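Local coordinates for protein epoxyqueuosine reductase (Streptococcus thermophilus, PDB 5D6S) that belongs to the epoxyqueuosine reductase (QueG) family, proteins that hold cobalamin together with two iron-sulfur clusters, at residues E370-L373 and D374-R377. Residues are numbered along the deposited sequence; the frame is centred on the assembly and turned at random.
Sequences EGML and DYMR. Unlike the reference sequence in segment 370-373: G371 (reference Ala).
R377 reaches back along its helix toward two carboxylates, those of E370 and D374. Its NH1 donates a salt-bridging hydrogen bond to D374 OD1 at 2.6 Å; the acceptor lies near the guanidinium plane, but the arginine meets the carboxylate from above its plane rather than within it. NH2 faces E370 OE2 at 3.8 Å, a long salt bridge. A bend at chi3 (-51°) turns the extended arginine chain back over the preceding turn, and one face of its guanidinium covers L373 O. The positive charge probably offsets the repulsion between E370 OE2 and D374 OD1, 3.5 Å apart. Long, flexible Glu and Arg can span nearly two turns, whereas the short Asp suits the position between them.

On another side of the helix, with CG of each anti to the backbone N (chi1 -176° and 168°), M372 and Y375 point the same way and run side by side. M372 SD lies 4.1 Å from Y375 CD2, approaching the ring obliquely in a Met-aromatic contact. The tyrosine suits a partly exposed site: its side chain touches M342 and I345 of helix 338-347, while its OH hydrogen-bonds to D346.

The backbone carries both groups: D374 N, Y375 N and M376 N donate hydrogen bonds to the carbonyl oxygens of E370, G371 and M372 respectively, and R377 N to L373 O at 2.8 Å. Buried M376 and partly exposed M372 and L373, apolar as suits the inward side, all pack on W397. This is a short amphipathic alpha-helix in the helical C-terminal part, its i to i+4 ladder flanked by a surface salt-bridge network.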
loop_
_atom_site.group_PDB
_atom_site.type_symbol
_atom_site.label_atom_id
_atom_site.label_comp_id
_atom_site.label_asym_id
_atom_site.label_seq_id
_atom_site.Cartn_x
_atom_site.Cartn_y
_atom_site.Cartn_z
ATOM N N GLU A 370 -10.759 -9.507 -39.493
ATOM C CA GLU A 370 -9.907 -10.571 -40.020
ATOM C C GLU A 370 -8.439 -10.179 -39.924
ATOM O O GLU A 370 -7.563 -11.023 -39.699
ATOM C CB GLU A 370 -10.319 -10.912 -41.467
ATOM C CG GLU A 370 -9.730 -12.202 -42.043
ATOM C CD GLU A 370 -10.167 -13.481 -41.316
ATOM O OE1 GLU A 370 -11.299 -13.528 -40.765
ATOM O OE2 GLU A 370 -9.379 -14.456 -41.307
ATOM N N GLY A 371 -8.143 -8.892 -40.080
ATOM C CA GLY A 371 -6.740 -8.445 -39.967
ATOM C C GLY A 371 -6.141 -8.732 -38.592
ATOM O O GLY A 371 -4.947 -9.059 -38.456
ATOM N N MET A 372 -6.967 -8.502 -37.573
ATOM C CA MET A 372 -6.556 -8.683 -36.202
ATOM C C MET A 372 -6.416 -10.153 -35.901
ATOM O O MET A 372 -5.436 -10.552 -35.244
ATOM C CB MET A 372 -7.542 -8.035 -35.231
ATOM C CG MET A 372 -7.106 -8.107 -33.763
ATOM S SD MET A 372 -5.661 -7.124 -33.252
ATOM C CE MET A 372 -6.238 -5.483 -33.698
ATOM N N LEU A 373 -7.349 -10.960 -36.398
ATOM C CA LEU A 373 -7.221 -12.414 -36.226
ATOM C C LEU A 373 -5.912 -12.927 -36.840
ATOM O O LEU A 373 -5.219 -13.739 -36.245
ATOM C CB LEU A 373 -8.408 -13.163 -36.813
ATOM C CG LEU A 373 -9.759 -12.846 -36.162
ATOM C CD1 LEU A 373 -10.889 -13.501 -36.928
ATOM C CD2 LEU A 373 -9.788 -13.286 -34.704
ATOM N N ASP A 374 -5.536 -12.397 -37.996
ATOM C CA ASP A 374 -4.262 -12.777 -38.612
ATOM C C ASP A 374 -3.062 -12.294 -37.760
ATOM O O ASP A 374 -2.068 -13.011 -37.624
ATOM C CB ASP A 374 -4.157 -12.266 -40.063
ATOM C CG ASP A 374 -5.197 -12.914 -41.017
ATOM O OD1 ASP A 374 -6.071 -13.688 -40.547
ATOM O OD2 ASP A 374 -5.135 -12.639 -42.249
ATOM N N TYR A 375 -3.152 -11.089 -37.183
ATOM C CA TYR A 375 -2.062 -10.564 -36.330
ATOM C C TYR A 375 -1.833 -11.540 -35.208
ATOM O O TYR A 375 -0.702 -11.951 -34.954
ATOM C CB TYR A 375 -2.408 -9.183 -35.742
ATOM C CG TYR A 375 -1.468 -8.737 -34.637
ATOM C CD1 TYR A 375 -0.156 -8.399 -34.919
ATOM C CD2 TYR A 375 -1.872 -8.688 -33.305
ATOM C CE1 TYR A 375 0.745 -8.020 -33.921
ATOM C CE2 TYR A 375 -0.978 -8.290 -32.292
ATOM C CZ TYR A 375 0.329 -7.955 -32.614
ATOM O OH TYR A 375 1.258 -7.537 -31.648
ATOM N N MET A 376 -2.927 -11.873 -34.519
ATOM C CA MET A 376 -2.886 -12.697 -33.301
ATOM C C MET A 376 -2.462 -14.104 -33.636
ATOM O O MET A 376 -1.571 -14.642 -33.003
ATOM C CB MET A 376 -4.270 -12.689 -32.615
ATOM C CG MET A 376 -4.366 -13.383 -31.271
ATOM S SD MET A 376 -3.317 -12.712 -29.981
ATOM C CE MET A 376 -4.062 -11.084 -29.758
ATOM N N ARG A 377 -3.088 -14.685 -34.659
ATOM C CA ARG A 377 -2.721 -16.022 -35.123
ATOM C C ARG A 377 -1.217 -16.086 -35.376
ATOM O O ARG A 377 -0.573 -17.101 -35.115
ATOM C CB ARG A 377 -3.499 -16.394 -36.409
ATOM C CG ARG A 377 -3.373 -17.855 -36.856
ATOM C CD ARG A 377 -4.160 -18.163 -38.142
ATOM N NE ARG A 377 -5.569 -17.715 -38.096
ATOM C CZ ARG A 377 -6.086 -16.692 -38.783
ATOM N NH1 ARG A 377 -5.331 -15.977 -39.614
ATOM N NH2 ARG A 377 -7.376 -16.379 -38.648
#